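Local coordinates for structural polyprotein, VP2 (Israeli acute paralysis virus, PDB 5CDD), which probably serves as a structural component of the virion, one of the capsid proteins cut from a longer polyprotein, at residues Ile6-Arg11 against Ala62-Asn67; Pro31-Val36 against Asn41-Val46; Glu143-Asp146 against Thr151-Phe154. All blocks are in the same frame, centred on the assembly; numbering follows the deposited sequence.

Contact 1: Ile6-Arg11 against Ala62-Asn67; sequences IQFLQR and AQKLAN
F8 and K64 meet with the aliphatic lysine chain over one face of the phenyl ring. Packing is tight there, CD1 of F8 lying 3.5 Å from CG of K64. CD of K64 is 3.7 Å from the centroid of the F8 ring and 13° off its normal, a CH-pi contact. NZ of K64 stays over the same ring, 4.6 Å from the F8 centroid, a cation-pi distance. Two torsions set this up: CG of F8 is anti to its backbone N (chi1 -179°), and the lysine chain bends at chi2 (71°), which carries CD and CE across the ring. Next to this pair is the buried, purely apolar half, where CD1 of L9 touches CD2 of L65 at 3.8 Å. L9 also packs on I188 and L65 on L190, both of strand 188-193. By contrast, K64 as a whole is exposed, its NZ 6.5 Å from NH1 of R11, a like charge not in contact. No hydrogen bond joins the segments. Near the helix end, NZ of K61 bonds to R11 O and weakly to F8 O and L9 O. The whole sets an N-terminal helix against the loop into strand 68-81, at the margin of a picornavirus-like jelly-roll beta sandwich.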
loop_
_atom_site.group_PDB
_atom_site.type_symbol
_atom_site.label_atom_id
_atom_site.label_comp_id
_atom_site.label_asym_id
_atom_site.label_seq_id
_atom_site.Cartn_x
_atom_site.Cartn_y
_atom_site.Cartn_z
ATOM N N ILE C 6 -43.194 -19.188 -41.824
ATOM C CA ILE C 6 -43.001 -19.477 -40.410
ATOM C C ILE C 6 -44.351 -19.663 -39.729
ATOM O O ILE C 6 -44.494 -20.496 -38.834
ATOM C CB ILE C 6 -42.206 -18.346 -39.718
ATOM C CG1 ILE C 6 -40.779 -18.316 -40.275
ATOM C CG2 ILE C 6 -42.183 -18.561 -38.211
ATOM C CD1 ILE C 6 -39.903 -17.238 -39.687
ATOM N N GLN C 7 -45.342 -18.890 -40.158
ATOM C CA GLN C 7 -46.681 -19.000 -39.595
ATOM C C GLN C 7 -47.268 -20.368 -39.920
ATOM O O GLN C 7 -47.938 -20.983 -39.090
ATOM C CB GLN C 7 -47.591 -17.911 -40.163
ATOM C CG GLN C 7 -47.410 -16.550 -39.525
ATOM C CD GLN C 7 -47.584 -16.595 -38.018
ATOM O OE1 GLN C 7 -46.648 -16.912 -37.282
ATOM N NE2 GLN C 7 -48.791 -16.294 -37.553
ATOM N N PHE C 8 -47.006 -20.838 -41.135
ATOM C CA PHE C 8 -47.499 -22.130 -41.593
ATOM C C PHE C 8 -46.827 -23.272 -40.840
ATOM O O PHE C 8 -47.432 -24.318 -40.612
ATOM C CB PHE C 8 -47.252 -22.267 -43.101
ATOM C CG PHE C 8 -47.745 -23.562 -43.690
ATOM C CD1 PHE C 8 -46.968 -24.716 -43.630
ATOM C CD2 PHE C 8 -48.989 -23.625 -44.306
ATOM C CE1 PHE C 8 -47.425 -25.914 -44.179
ATOM C CE2 PHE C 8 -49.453 -24.815 -44.856
ATOM C CZ PHE C 8 -48.669 -25.961 -44.792
ATOM N N LEU C 9 -45.573 -23.065 -40.452
ATOM C CA LEU C 9 -44.827 -24.082 -39.725
ATOM C C LEU C 9 -45.298 -24.184 -38.278
ATOM O O LEU C 9 -45.019 -25.171 -37.597
ATOM C CB LEU C 9 -43.331 -23.770 -39.760
ATOM C CG LEU C 9 -42.671 -23.773 -41.141
ATOM C CD1 LEU C 9 -41.203 -23.418 -40.999
ATOM C CD2 LEU C 9 -42.827 -25.138 -41.790
ATOM N N GLN C 10 -46.013 -23.164 -37.811
ATOM C CA GLN C 10 -46.515 -23.158 -36.443
ATOM C C GLN C 10 -47.925 -23.729 -36.366
ATOM O O GLN C 10 -48.524 -23.776 -35.292
ATOM C CB GLN C 10 -46.505 -21.738 -35.882
ATOM C CG GLN C 10 -45.149 -21.064 -35.948
ATOM C CD GLN C 10 -45.108 -19.773 -35.163
ATOM O OE1 GLN C 10 -45.936 -18.885 -35.363
ATOM N NE2 GLN C 10 -44.138 -19.658 -34.263
ATOM N N ARG C 11 -48.449 -24.158 -37.510
ATOM C CA ARG C 11 -49.785 -24.740 -37.569
ATOM C C ARG C 11 -49.760 -26.168 -37.044
ATOM O O ARG C 11 -49.018 -27.011 -37.552
ATOM C CB ARG C 11 -50.304 -24.751 -39.007
ATOM C CG ARG C 11 -50.576 -23.388 -39.594
ATOM C CD ARG C 11 -51.093 -23.538 -41.009
ATOM N NE ARG C 11 -51.485 -22.263 -41.599
ATOM C CZ ARG C 11 -51.998 -22.135 -42.817
ATOM N NH1 ARG C 11 -52.182 -23.207 -43.577
ATOM N NH2 ARG C 11 -52.332 -20.935 -43.272
ATOM N N ALA C 62 -42.672 -29.466 -45.101
ATOM C CA ALA C 62 -41.428 -29.628 -45.847
ATOM C C ALA C 62 -41.441 -28.892 -47.187
ATOM O O ALA C 62 -40.431 -28.339 -47.610
ATOM C CB ALA C 62 -41.152 -31.116 -46.064
ATOM N N GLN C 63 -42.588 -28.880 -47.851
ATOM C CA GLN C 63 -42.701 -28.203 -49.136
ATOM C C GLN C 63 -42.814 -26.710 -48.953
ATOM O O GLN C 63 -42.698 -25.949 -49.910
ATOM C CB GLN C 63 -43.915 -28.700 -49.911
ATOM C CG GLN C 63 -43.861 -30.174 -50.199
ATOM C CD GLN C 63 -44.525 -31.007 -49.121
ATOM O OE1 GLN C 63 -44.366 -30.756 -47.925
ATOM N NE2 GLN C 63 -45.264 -32.021 -49.543
ATOM N N LYS C 64 -43.037 -26.297 -47.714
ATOM C CA LYS C 64 -43.161 -24.890 -47.407
ATOM C C LYS C 64 -41.783 -24.249 -47.326
ATOM O O LYS C 64 -41.569 -23.173 -47.862
ATOM C CB LYS C 64 -43.900 -24.700 -46.087
ATOM C CG LYS C 64 -44.785 -23.481 -46.082
ATOM C CD LYS C 64 -45.986 -23.716 -46.977
ATOM C CE LYS C 64 -46.740 -22.426 -47.251
ATOM N NZ LYS C 64 -47.801 -22.591 -48.283
ATOM N N LEU C 65 -40.846 -24.916 -46.666
ATOM C CA LEU C 65 -39.509 -24.373 -46.537
ATOM C C LEU C 65 -38.540 -24.941 -47.563
ATOM O O LEU C 65 -37.352 -25.099 -47.288
ATOM C CB LEU C 65 -38.993 -24.604 -45.116
ATOM C CG LEU C 65 -39.328 -25.964 -44.498
ATOM C CD1 LEU C 65 -38.478 -27.051 -45.111
ATOM C CD2 LEU C 65 -39.088 -25.913 -43.009
ATOM N N ALA C 66 -39.054 -25.261 -48.744
ATOM C CA ALA C 66 -38.214 -25.778 -49.813
ATOM C C ALA C 66 -37.304 -24.656 -50.300
ATOM O O ALA C 66 -37.690 -23.486 -50.289
ATOM C CB ALA C 66 -39.075 -26.263 -50.941
ATOM N N ASN C 67 -36.099 -25.020 -50.727
ATOM C CA ASN C 67 -35.124 -24.052 -51.213
ATOM C C ASN C 67 -34.500 -23.248 -50.080
ATOM O O ASN C 67 -33.883 -22.210 -50.309
ATOM C CB ASN C 67 -35.762 -23.118 -52.239
ATOM C CG ASN C 67 -36.159 -23.843 -53.507
ATOM O OD1 ASN C 67 -35.312 -24.399 -54.208
ATOM N ND2 ASN C 67 -37.452 -23.848 -53.805
#

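Contact 2: Pro31-Val36 against Asn41-Val46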
loop_
_atom_site.group_PDB
_atom_site.type_symbol
_atom_site.label_atom_id
_atom_site.label_comp_id
_atom_site.label_asym_id
_atom_site.label_seq_id
_atom_site.Cartn_x
_atom_site.Cartn_y
_atom_site.Cartn_z
ATOM N N PRO C 31 -45.689 -51.972 -19.537
ATOM C CA PRO C 31 -45.425 -50.780 -18.725
ATOM C C PRO C 31 -43.915 -50.832 -18.494
ATOM O O PRO C 31 -43.300 -51.893 -18.574
ATOM C CB PRO C 31 -46.203 -50.981 -17.426
ATOM C CG PRO C 31 -46.235 -52.470 -17.306
ATOM C CD PRO C 31 -46.582 -52.909 -18.720
ATOM N N LEU C 32 -43.336 -49.669 -18.219
ATOM C CA LEU C 32 -41.907 -49.559 -17.977
ATOM C C LEU C 32 -41.398 -50.672 -17.073
ATOM O O LEU C 32 -41.996 -50.965 -16.036
ATOM C CB LEU C 32 -41.588 -48.203 -17.344
ATOM C CG LEU C 32 -41.817 -46.979 -18.228
ATOM C CD1 LEU C 32 -41.627 -45.717 -17.415
ATOM C CD2 LEU C 32 -40.856 -47.012 -19.403
ATOM N N SER C 33 -40.292 -51.290 -17.478
ATOM C CA SER C 33 -39.684 -52.366 -16.705
ATOM C C SER C 33 -38.873 -51.766 -15.565
ATOM O O SER C 33 -38.149 -50.786 -15.754
ATOM C CB SER C 33 -38.768 -53.209 -17.590
ATOM O OG SER C 33 -39.482 -53.779 -18.670
ATOM N N ARG C 34 -38.990 -52.362 -14.385
ATOM C CA ARG C 34 -38.275 -51.877 -13.214
ATOM C C ARG C 34 -36.763 -51.842 -13.451
ATOM O O ARG C 34 -36.072 -50.960 -12.941
ATOM C CB ARG C 34 -38.604 -52.762 -12.008
ATOM C CG ARG C 34 -38.160 -52.190 -10.676
ATOM C CD ARG C 34 -38.593 -53.074 -9.516
ATOM N NE ARG C 34 -38.185 -52.517 -8.229
ATOM C CZ ARG C 34 -38.420 -53.094 -7.053
ATOM N NH1 ARG C 34 -39.064 -54.254 -6.998
ATOM N NH2 ARG C 34 -38.011 -52.513 -5.932
ATOM N N TYR C 35 -36.261 -52.792 -14.236
ATOM C CA TYR C 35 -34.831 -52.878 -14.534
ATOM C C TYR C 35 -34.570 -53.172 -16.010
ATOM O O TYR C 35 -35.495 -53.419 -16.781
ATOM C CB TYR C 35 -34.185 -53.991 -13.701
ATOM C CG TYR C 35 -34.217 -53.776 -12.205
ATOM C CD1 TYR C 35 -33.279 -52.959 -11.577
ATOM C CD2 TYR C 35 -35.186 -54.394 -11.416
ATOM C CE1 TYR C 35 -33.304 -52.764 -10.195
ATOM C CE2 TYR C 35 -35.221 -54.205 -10.034
ATOM C CZ TYR C 35 -34.278 -53.390 -9.432
ATOM O OH TYR C 35 -34.311 -53.200 -8.069
ATOM N N VAL C 36 -33.293 -53.141 -16.386
ATOM C CA VAL C 36 -32.850 -53.437 -17.749
ATOM C C VAL C 36 -31.470 -54.074 -17.623
ATOM O O VAL C 36 -30.451 -53.386 -17.661
ATOM C CB VAL C 36 -32.744 -52.166 -18.622
ATOM C CG1 VAL C 36 -32.200 -52.524 -19.998
ATOM C CG2 VAL C 36 -34.106 -51.514 -18.764
ATOM N N ASN C 41 -33.455 -56.730 -23.607
ATOM C CA ASN C 41 -34.639 -56.388 -22.833
ATOM C C ASN C 41 -34.752 -54.885 -22.636
ATOM O O ASN C 41 -34.951 -54.405 -21.520
ATOM C CB ASN C 41 -34.598 -57.086 -21.474
ATOM C CG ASN C 41 -34.805 -58.578 -21.588
ATOM O OD1 ASN C 41 -35.880 -59.037 -21.972
ATOM N ND2 ASN C 41 -33.773 -59.347 -21.262
ATOM N N SER C 42 -34.625 -54.146 -23.732
ATOM C CA SER C 42 -34.721 -52.696 -23.692
ATOM C C SER C 42 -36.103 -52.292 -23.204
ATOM O O SER C 42 -36.981 -53.134 -23.018
ATOM C CB SER C 42 -34.487 -52.111 -25.084
ATOM O OG SER C 42 -33.237 -52.526 -25.602
ATOM N N GLN C 43 -36.288 -50.995 -23.002
ATOM C CA GLN C 43 -37.556 -50.458 -22.539
ATOM C C GLN C 43 -38.520 -50.393 -23.725
ATOM O O GLN C 43 -38.149 -49.940 -24.808
ATOM C CB GLN C 43 -37.328 -49.060 -21.964
ATOM C CG GLN C 43 -38.232 -48.680 -20.806
ATOM C CD GLN C 43 -38.031 -49.562 -19.588
ATOM O OE1 GLN C 43 -38.491 -50.700 -19.552
ATOM N NE2 GLN C 43 -37.334 -49.042 -18.585
ATOM N N LYS C 44 -39.749 -50.857 -23.524
ATOM C CA LYS C 44 -40.755 -50.844 -24.583
ATOM C C LYS C 44 -41.593 -49.571 -24.519
ATOM O O LYS C 44 -41.980 -49.124 -23.438
ATOM C CB LYS C 44 -41.676 -52.066 -24.462
ATOM C CG LYS C 44 -40.991 -53.411 -24.677
ATOM C CD LYS C 44 -40.519 -53.580 -26.116
ATOM C CE LYS C 44 -39.781 -54.900 -26.309
ATOM N NZ LYS C 44 -38.538 -54.979 -25.485
ATOM N N TYR C 45 -41.873 -48.995 -25.684
ATOM C CA TYR C 45 -42.669 -47.777 -25.766
ATOM C C TYR C 45 -43.898 -47.962 -26.650
ATOM O O TYR C 45 -43.924 -48.823 -27.530
ATOM C CB TYR C 45 -41.826 -46.629 -26.321
ATOM C CG TYR C 45 -41.094 -46.980 -27.593
ATOM C CD1 TYR C 45 -39.848 -47.604 -27.553
ATOM C CD2 TYR C 45 -41.655 -46.710 -28.840
ATOM C CE1 TYR C 45 -39.178 -47.950 -28.721
ATOM C CE2 TYR C 45 -40.994 -47.054 -30.015
ATOM C CZ TYR C 45 -39.756 -47.673 -29.947
ATOM O OH TYR C 45 -39.097 -48.014 -31.105
ATOM N N VAL C 46 -44.915 -47.140 -26.411
ATOM C CA VAL C 46 -46.151 -47.196 -27.179
ATOM C C VAL C 46 -45.932 -46.637 -28.578
ATOM O O VAL C 46 -46.528 -47.106 -29.548
ATOM C CB VAL C 46 -47.263 -46.379 -26.493
ATOM C CG1 VAL C 46 -48.513 -46.365 -27.359
ATOM C CG2 VAL C 46 -47.568 -46.970 -25.131
#
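The carboxamide of Q43 is the flat group here, with L32 and S33 to one side of its plane and V36 to the other. CD2 of L32 lies over the first face, 3.8 Å from the amide carbon CD of Q43; on the second, CG2 of V36 approaches NE2 of Q43 at 4.1 Å. Both segments belong to the long irregular excursion between strands 13-18 and 47-51 of the capsid jelly roll, and neither is a strand. The amide does the pairing that a neighbouring backbone would do in a sheet, because its two ends address the N-H and C=O of the same residue. S33 N donates to OE1 of Q43 at 2.8 Å with an N-H...O angle of 157°, although the donor sits 50° out of the carbonyl plane and so misses a lone pair. NE2 of Q43 returns a weak bond to S33 O at 3.4 Å. Together the two bonds, one of them weak, probably restrict rotation of the amide. CG of Q43 meets CD2 of L32 at 3.4 Å, and the bend at chi2 (63°) beyond it turns the amide toward S33. The surroundings extend this packing: L32 and Q43 both touch V116 of helix 113-116, while V36 leans on P285 of a neighbouring subunit. The hydroxyl of S33 has its main partner in K30 NZ. At the far end, where the segments converge again, CG1 of V36 rests 3.7 Å from the carbonyl O of N41.

Contact 3: Glu143-Asp146 against Thr151-Phe154; sequences EAYD and TEDF
This is a loop-closing contact in which a carboxylate, E152, takes the backbone N-H of D146 while Y145 packs against the returning chain. It sits where strand 131-146 of one sheet ends and the polypeptide turns toward strand 155-161 of the other, and it thus draws together the ends of a connection between the two layers of the jelly roll. The bond is nearly straight: D146 N lies 3.0 Å from OE2 of E152, with an N-H...O angle of 165°, yet it meets the oxygen from above the carboxylate plane. E152 delivers the group through a chain extended beyond CG (chi2 175°), sliding past Y145 in the opposite direction. At the edge of the Y145 ring, near its plane, CE1 comes within 3.4 Å of the carbonyl carbon of E152. CD1 of the same ring touches CE2 of F154 at 4.3 Å, and F154 in turn makes an edge-to-face contact with Y138. D153 runs obliquely past Y145 but spends OD2 on the hydroxyl of S53. Chemically, OD2 of D146 and OE1 of E152 stand 4.5 Å apart as like charges. The salt bridge from K69 to D146, with the bond from T149 N to its other oxygen, probably offsets that repulsion, and the N-H bonded to E152 would help stabilise the second carboxylate.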
loop_
_atom_site.group_PDB
_atom_site.type_symbol
_atom_site.label_atom_id
_atom_site.label_comp_id
_atom_site.label_asym_id
_atom_site.label_seq_id
_atom_site.Cartn_x
_atom_site.Cartn_y
_atom_site.Cartn_z
ATOM N N GLU C 143 -25.388 -25.096 -34.842
ATOM C CA GLU C 143 -26.018 -23.785 -34.905
ATOM C C GLU C 143 -27.375 -23.821 -35.600
ATOM O O GLU C 143 -28.211 -22.935 -35.397
ATOM C CB GLU C 143 -25.096 -22.795 -35.616
ATOM C CG GLU C 143 -23.735 -22.612 -34.951
ATOM C CD GLU C 143 -23.834 -22.308 -33.462
ATOM O OE1 GLU C 143 -23.987 -23.259 -32.662
ATOM O OE2 GLU C 143 -23.767 -21.115 -33.091
ATOM N N ALA C 144 -27.592 -24.848 -36.418
ATOM C CA ALA C 144 -28.851 -24.996 -37.137
ATOM C C ALA C 144 -29.009 -26.392 -37.732
ATOM O O ALA C 144 -28.048 -27.156 -37.834
ATOM C CB ALA C 144 -28.950 -23.949 -38.236
ATOM N N TYR C 145 -30.239 -26.710 -38.120
ATOM C CA TYR C 145 -30.575 -27.998 -38.714
ATOM C C TYR C 145 -30.496 -27.891 -40.236
ATOM O O TYR C 145 -31.082 -26.988 -40.830
ATOM C CB TYR C 145 -31.993 -28.395 -38.285
ATOM C CG TYR C 145 -32.509 -29.691 -38.874
ATOM C CD1 TYR C 145 -31.936 -30.915 -38.532
ATOM C CD2 TYR C 145 -33.582 -29.692 -39.765
ATOM C CE1 TYR C 145 -32.422 -32.111 -39.063
ATOM C CE2 TYR C 145 -34.074 -30.879 -40.301
ATOM C CZ TYR C 145 -33.490 -32.083 -39.946
ATOM O OH TYR C 145 -33.974 -33.256 -40.475
ATOM N N ASP C 146 -29.766 -28.808 -40.865
ATOM C CA ASP C 146 -29.629 -28.803 -42.317
ATOM C C ASP C 146 -30.887 -29.394 -42.946
ATOM O O ASP C 146 -31.124 -30.600 -42.861
ATOM C CB ASP C 146 -28.413 -29.627 -42.737
ATOM C CG ASP C 146 -28.021 -29.390 -44.181
ATOM O OD1 ASP C 146 -28.888 -29.539 -45.069
ATOM O OD2 ASP C 146 -26.843 -29.058 -44.425
ATOM N N THR C 151 -30.352 -35.461 -42.164
ATOM C CA THR C 151 -29.824 -36.614 -41.435
ATOM C C THR C 151 -29.402 -36.165 -40.049
ATOM O O THR C 151 -28.655 -36.851 -39.349
ATOM C CB THR C 151 -28.599 -37.218 -42.132
ATOM O OG1 THR C 151 -27.570 -36.225 -42.255
ATOM C CG2 THR C 151 -28.985 -37.743 -43.502
ATOM N N GLU C 152 -29.913 -35.013 -39.645
ATOM C CA GLU C 152 -29.541 -34.447 -38.365
ATOM C C GLU C 152 -30.609 -34.389 -37.273
ATOM O O GLU C 152 -30.590 -33.467 -36.464
ATOM C CB GLU C 152 -28.984 -33.040 -38.601
ATOM C CG GLU C 152 -27.788 -32.987 -39.545
ATOM C CD GLU C 152 -27.343 -31.564 -39.857
ATOM O OE1 GLU C 152 -26.387 -31.400 -40.646
ATOM O OE2 GLU C 152 -27.951 -30.614 -39.318
ATOM N N ASP C 153 -31.531 -35.347 -37.224
ATOM C CA ASP C 153 -32.536 -35.294 -36.166
ATOM C C ASP C 153 -31.801 -35.287 -34.833
ATOM O O ASP C 153 -31.009 -36.184 -34.544
ATOM C CB ASP C 153 -33.500 -36.476 -36.245
ATOM C CG ASP C 153 -34.564 -36.287 -37.310
ATOM O OD1 ASP C 153 -35.094 -35.165 -37.444
ATOM O OD2 ASP C 153 -34.883 -37.267 -38.010
ATOM N N PHE C 154 -32.064 -34.263 -34.029
ATOM C CA PHE C 154 -31.389 -34.098 -32.749
ATOM C C PHE C 154 -32.143 -34.503 -31.483
ATOM O O PHE C 154 -31.598 -34.401 -30.385
ATOM C CB PHE C 154 -30.937 -32.646 -32.621
ATOM C CG PHE C 154 -32.019 -31.655 -32.920
ATOM C CD1 PHE C 154 -33.036 -31.410 -32.003
ATOM C CD2 PHE C 154 -32.036 -30.980 -34.133
ATOM C CE1 PHE C 154 -34.056 -30.502 -32.291
ATOM C CE2 PHE C 154 -33.049 -30.072 -34.433
ATOM C CZ PHE C 154 -34.061 -29.833 -33.510
#

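Contact 2 lies wholly within one connection, contact 1 sets the N-terminal helix 2-9 against a loop, and contact 3 joins the end of strand 131-146 to the loop that follows it. None is a pure core contact: all are partly buried, and contacts 1 and 2 each include an exposed touching residue (K64, N41), contact 3 none. Contacts 1 and 3, centres 16 Å apart, share the neighbourhood of strand 68-81: the loop of contact 1 leads into it, and Y145 is backbone-bonded to its L71. Contact 2 lies 36 Å from contact 1 between centres. Contact 1 relies on apolar and cation-pi packing, whereas contacts 2 and 3 bond side chain to backbone, through a neutral amide and a carboxylate respectively.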